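Local coordinates for protein cysteine desulfurase (Fervidobacterium islandicum, PDB 6A6E) that probably catalyses the pyridoxal-phosphate-dependent removal of sulfur from L-cysteine, giving alanine and an enzyme-bound persulfide, as the SufS member of a sulfur-formation system, at residues Phe99-Gly102 against Thr103-Ile107; Arg282-Ala285 against Gly286-Ile290. All blocks are in the same frame, centred on the assembly; numbering follows the deposited sequence.

Contact 1 of 2, residues Phe99-Gly102 against Thr103-Ile107; sequences FTSG and TTMGI. With PLP (pyridoxal-5'-phosphate), chain E.
Met-105 lies back along the turn that leads from strand 97-100 into helix 103-116, its thioether set against Thr-100 and Ser-101. With CG anti to the backbone N (chi1 163°) and the chain extended beyond it, the methyl CE comes within 3.9 Å of Thr-100 CB, the two side chains crossing at a slant. Sulfur SD takes a weak hydrogen bond from the backbone N of Ser-101, 3.6 Å long. Ser-101 OG sits close over the start of the same side chain, 3.2 Å from Met-105 CB, and reaches a water that accepts from Met-105 N. Thr-100 OG1 accepts from Gly-102 N at 3.2 Å, an ST turn at the point where the chain leaves the strand for the helix. Cut back to an alanine, position 105 would probably leave a gap beside Thr-100 and the N-H of Ser-101 without its sulfur acceptor. Gly-102, at the N-cap, has backbone angles that would jam a CB against the preceding carbonyl; its own O receives a nearly straight bond from Gly-106 N (3.1 Å, 175°). Thr-104 grips phosphate oxygen O1P of the cofactor through its backbone N and, at 2.6 Å, through OG1, while Thr-103 OG1 bonds to Ser-233. The phosphate therefore rests at the N-terminal end of helix 103-116, where the helix dipole would probably favour its negative charge.

Contact 2 of 2, residues Arg282-Ala285 against Gly286-Ile290; sequences RFEA and GTQHI. With PLP (pyridoxal-5'-phosphate), chain Q.
The cofactor phosphate pocket at the subunit interface is completed by the loop before helix 290-306, where Gln-288 folds back against Glu-284 and Ala-285. The bend at chi2 (-54°) brings the amide of Gln-288 round toward the loop backbone. There NE2 lies 3.0 Å from Ala-285 O, at an angle too poor for a bond, and donates instead to Gly-286 O at 3.2 Å from well above the carbonyl plane. The aliphatic part of the same side chain crosses that of Glu-284, with CG 3.9 Å from Glu-284 CB, and the carboxylate and amide planes are 25° apart. Glu-284 suits this buried place because its charge is met elsewhere, by a salt bridge to Arg-83 and a hydrogen bond from Tyr-79. A water donates to both Glu-284 O and Gly-286 O, bridging the bend, where the positive phi of Gly-286 (71°) favours a residue without a side chain. Next to it, Thr-287 holds phosphate oxygen O3P by its backbone N (2.9 Å) and by OG1 (2.7 Å); OG1 also bonds to Asn-63. Ser-233, His-235 and Thr-104 of the second subunit bind this same cofactor. Both subunits thus grip the phosphate, which suggests a pocket complete only in the dimer.

Along the chain, contact 1 comes first, turning strand 97-100, at one edge of the seven-stranded sheet, into helix 103-116. Contact 2 follows far later, in the loop between strand 274-276 and helix 290-306. Each is a local turn within continuous chain, so the two stand in series and neither nest nor cross. They nevertheless meet in space, with centres about 12 Å apart: Phe-99 N probably donates to Glu-284 OE2 at 2.9 Å, tying the edge strand to the later loop. Their phosphates differ, however. Thr-104 of contact 1 bonds to one cofactor and Thr-287 of contact 2 to the other; the first site also takes Thr-287 of the second subunit, and the second site takes Thr-104 of the second subunit.

Contact 1 of 2, residues Phe99-Gly102 against Thr103-Ile107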
loop_
_atom_site.group_PDB
_atom_site.type_symbol
_atom_site.label_atom_id
_atom_site.label_comp_id
_atom_site.label_asym_id
_atom_site.label_seq_id
_atom_site.Cartn_x
_atom_site.Cartn_y
_atom_site.Cartn_z
ATOM N N PHE A 99 9.721 -2.743 -2.766
ATOM C CA PHE A 99 8.412 -2.110 -3.004
ATOM C C PHE A 99 7.719 -1.848 -1.656
ATOM O O PHE A 99 7.770 -2.674 -0.715
ATOM C CB PHE A 99 7.516 -2.909 -3.961
ATOM C CG PHE A 99 7.965 -2.884 -5.376
ATOM C CD1 PHE A 99 7.990 -1.700 -6.086
ATOM C CD2 PHE A 99 8.323 -4.059 -6.031
ATOM C CE1 PHE A 99 8.337 -1.673 -7.409
ATOM C CE2 PHE A 99 8.737 -4.044 -7.339
ATOM C CZ PHE A 99 8.741 -2.842 -8.038
ATOM N N THR A 100 7.232 -0.611 -1.518
ATOM C CA THR A 100 6.445 -0.166 -0.388
ATOM C C THR A 100 5.103 0.450 -0.824
ATOM O O THR A 100 4.730 0.422 -2.030
ATOM C CB THR A 100 7.241 0.919 0.357
ATOM O OG1 THR A 100 7.328 2.081 -0.471
ATOM C CG2 THR A 100 8.715 0.410 0.694
ATOM N N SER A 101 4.378 1.033 0.128
ATOM C CA SER A 101 3.109 1.749 -0.155
ATOM C C SER A 101 3.346 3.196 -0.580
ATOM O O SER A 101 2.410 3.850 -1.075
ATOM C CB SER A 101 2.186 1.679 1.029
ATOM O OG SER A 101 2.694 2.467 2.099
ATOM N N GLY A 102 4.587 3.697 -0.429
ATOM C CA GLY A 102 4.875 5.126 -0.739
ATOM C C GLY A 102 6.102 5.691 -0.054
ATOM O O GLY A 102 6.753 5.006 0.790
ATOM N N THR A 103 6.422 6.936 -0.371
ATOM C CA THR A 103 7.497 7.631 0.309
ATOM C C THR A 103 7.326 7.607 1.831
ATOM O O THR A 103 8.248 7.267 2.540
ATOM C CB THR A 103 7.582 9.051 -0.129
ATOM O OG1 THR A 103 7.816 9.098 -1.536
ATOM C CG2 THR A 103 8.711 9.797 0.651
ATOM N N THR A 104 6.151 8.016 2.312
ATOM C CA THR A 104 5.881 8.076 3.714
ATOM C C THR A 104 6.195 6.758 4.413
ATOM O O THR A 104 6.915 6.744 5.432
ATOM C CB THR A 104 4.443 8.527 3.981
ATOM O OG1 THR A 104 4.213 9.794 3.366
ATOM C CG2 THR A 104 4.144 8.642 5.491
ATOM N N MET A 105 5.684 5.650 3.903
ATOM C CA MET A 105 6.011 4.342 4.507
ATOM C C MET A 105 7.520 4.093 4.525
ATOM O O MET A 105 8.078 3.636 5.514
ATOM C CB MET A 105 5.302 3.168 3.789
ATOM C CG MET A 105 5.943 1.793 4.108
ATOM S SD MET A 105 4.992 0.356 3.563
ATOM C CE MET A 105 6.222 -0.985 3.648
ATOM N N GLY A 106 8.183 4.332 3.406
ATOM C CA GLY A 106 9.648 4.248 3.335
ATOM C C GLY A 106 10.419 4.952 4.425
ATOM O O GLY A 106 11.299 4.361 5.026
ATOM N N ILE A 107 10.075 6.192 4.723
ATOM C CA ILE A 107 10.728 6.924 5.786
ATOM C C ILE A 107 10.435 6.268 7.124
ATOM O O ILE A 107 11.319 6.127 7.993
ATOM C CB ILE A 107 10.377 8.443 5.834
ATOM C CG1 ILE A 107 10.786 9.193 4.555
ATOM C CG2 ILE A 107 11.057 9.146 7.014
ATOM C CD1 ILE A 107 12.277 9.320 4.403
HETATM N N1 PLP E . 8.236 14.333 0.480
HETATM C C2 PLP E . 8.105 15.176 -0.511
HETATM C C2A PLP E . 9.153 16.205 -0.771
HETATM C C3 PLP E . 6.882 15.089 -1.309
HETATM O O3 PLP E . 6.724 15.956 -2.294
HETATM C C4 PLP E . 5.894 14.045 -1.041
HETATM C C4A PLP E . 4.706 13.835 -1.846
HETATM C C5 PLP E . 6.129 13.179 0.119
HETATM C C6 PLP E . 7.293 13.398 0.792
HETATM C C5A PLP E . 5.126 12.110 0.564
HETATM O O4P PLP E . 4.621 11.189 -0.392
HETATM P P PLP E . 3.376 10.171 -0.180
HETATM O O1P PLP E . 3.734 9.193 0.867
HETATM O O2P PLP E . 2.251 11.121 0.115
HETATM O O3P PLP E . 3.329 9.544 -1.541
HETATM O O HOH W 1 3.408 5.326 2.283
#

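Contact 2 of 2, residues Arg282-Ala285 against Gly286-Ile290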
loop_
_atom_site.group_PDB
_atom_site.type_symbol
_atom_site.label_atom_id
_atom_site.label_comp_id
_atom_site.label_asym_id
_atom_site.label_seq_id
_atom_site.Cartn_x
_atom_site.Cartn_y
_atom_site.Cartn_z
ATOM N N ARG A 282 13.138 -10.185 2.104
ATOM C CA ARG A 282 13.213 -9.842 3.521
ATOM C C ARG A 282 12.401 -8.633 3.977
ATOM O O ARG A 282 11.952 -8.581 5.159
ATOM C CB ARG A 282 14.681 -9.619 3.895
ATOM C CG ARG A 282 14.926 -9.224 5.320
ATOM C CD ARG A 282 16.442 -9.068 5.584
ATOM N NE ARG A 282 17.022 -10.354 5.335
ATOM C CZ ARG A 282 18.319 -10.621 5.267
ATOM N NH1 ARG A 282 19.251 -9.667 5.439
ATOM N NH2 ARG A 282 18.662 -11.875 5.004
ATOM N N PHE A 283 12.262 -7.638 3.097
ATOM C CA PHE A 283 11.630 -6.386 3.449
ATOM C C PHE A 283 10.264 -6.172 2.800
ATOM O O PHE A 283 9.736 -5.060 2.860
ATOM C CB PHE A 283 12.558 -5.209 3.141
ATOM C CG PHE A 283 13.861 -5.294 3.879
ATOM C CD1 PHE A 283 13.876 -5.141 5.227
ATOM C CD2 PHE A 283 15.025 -5.644 3.238
ATOM C CE1 PHE A 283 15.029 -5.249 5.945
ATOM C CE2 PHE A 283 16.217 -5.760 3.948
ATOM C CZ PHE A 283 16.217 -5.566 5.318
ATOM N N GLU A 284 9.710 -7.247 2.243
ATOM C CA GLU A 284 8.325 -7.309 1.721
ATOM C C GLU A 284 7.432 -8.304 2.468
ATOM O O GLU A 284 7.483 -9.465 2.218
ATOM C CB GLU A 284 8.344 -7.605 0.209
ATOM C CG GLU A 284 8.963 -6.413 -0.560
ATOM C CD GLU A 284 9.093 -6.550 -2.087
ATOM O OE1 GLU A 284 8.554 -7.523 -2.698
ATOM O OE2 GLU A 284 9.667 -5.605 -2.689
ATOM N N ALA A 285 6.670 -7.800 3.429
ATOM C CA ALA A 285 5.813 -8.586 4.274
ATOM C C ALA A 285 4.410 -8.681 3.715
ATOM O O ALA A 285 3.768 -7.668 3.486
ATOM C CB ALA A 285 5.811 -8.019 5.693
ATOM N N GLY A 286 3.964 -9.905 3.473
ATOM C CA GLY A 286 2.634 -10.182 2.935
ATOM C C GLY A 286 2.479 -9.774 1.459
ATOM O O GLY A 286 3.415 -9.453 0.755
ATOM N N THR A 287 1.279 -9.803 0.988
ATOM C CA THR A 287 1.028 -9.494 -0.430
ATOM C C THR A 287 1.265 -7.990 -0.686
ATOM O O THR A 287 0.635 -7.101 -0.060
ATOM C CB THR A 287 -0.417 -9.898 -0.814
ATOM O OG1 THR A 287 -0.669 -11.252 -0.422
ATOM C CG2 THR A 287 -0.607 -9.751 -2.315
ATOM N N GLN A 288 2.157 -7.709 -1.611
ATOM C CA GLN A 288 2.454 -6.353 -1.942
ATOM C C GLN A 288 1.398 -5.814 -2.929
ATOM O O GLN A 288 0.475 -6.538 -3.325
ATOM C CB GLN A 288 3.856 -6.313 -2.517
ATOM C CG GLN A 288 4.913 -6.658 -1.495
ATOM C CD GLN A 288 4.834 -5.799 -0.238
ATOM O OE1 GLN A 288 4.946 -4.561 -0.297
ATOM N NE2 GLN A 288 4.605 -6.463 0.922
ATOM N N HIS A 289 1.555 -4.569 -3.351
ATOM C CA HIS A 289 0.699 -4.000 -4.394
ATOM C C HIS A 289 1.177 -4.490 -5.744
ATOM O O HIS A 289 1.818 -3.763 -6.510
ATOM C CB HIS A 289 0.625 -2.472 -4.299
ATOM C CG HIS A 289 -0.334 -1.829 -5.253
ATOM N ND1 HIS A 289 -1.207 -2.556 -6.030
ATOM C CD2 HIS A 289 -0.602 -0.517 -5.496
ATOM C CE1 HIS A 289 -1.987 -1.710 -6.690
ATOM N NE2 HIS A 289 -1.597 -0.479 -6.425
ATOM N N ILE A 290 0.835 -5.747 -6.021
ATOM C CA ILE A 290 1.394 -6.471 -7.143
ATOM C C ILE A 290 1.127 -5.699 -8.433
ATOM O O ILE A 290 2.030 -5.466 -9.213
ATOM C CB ILE A 290 0.793 -7.888 -7.286
ATOM C CG1 ILE A 290 1.115 -8.759 -6.040
ATOM C CG2 ILE A 290 1.305 -8.591 -8.517
ATOM C CD1 ILE A 290 0.184 -9.956 -6.028
HETATM N N1 PLP Q . -4.270 -14.093 7.288
HETATM C C2 PLP Q . -4.920 -15.058 6.640
HETATM C C2A PLP Q . -5.772 -16.031 7.364
HETATM C C3 PLP Q . -4.880 -15.080 5.152
HETATM O O3 PLP Q . -5.605 -15.981 4.443
HETATM C C4 PLP Q . -4.069 -14.048 4.488
HETATM C C4A PLP Q . -4.017 -13.999 3.044
HETATM C C5 PLP Q . -3.296 -13.095 5.345
HETATM C C6 PLP Q . -3.456 -13.190 6.722
HETATM C C5A PLP Q . -2.365 -12.063 4.722
HETATM O O4P PLP Q . -2.924 -11.189 3.768
HETATM P P PLP Q . -2.054 -10.166 2.824
HETATM O O1P PLP Q . -1.537 -9.193 3.830
HETATM O O2P PLP Q . -3.128 -9.622 1.921
HETATM O O3P PLP Q . -1.039 -11.105 2.203
HETATM O O HOH W 2 5.926 -10.261 -0.049
#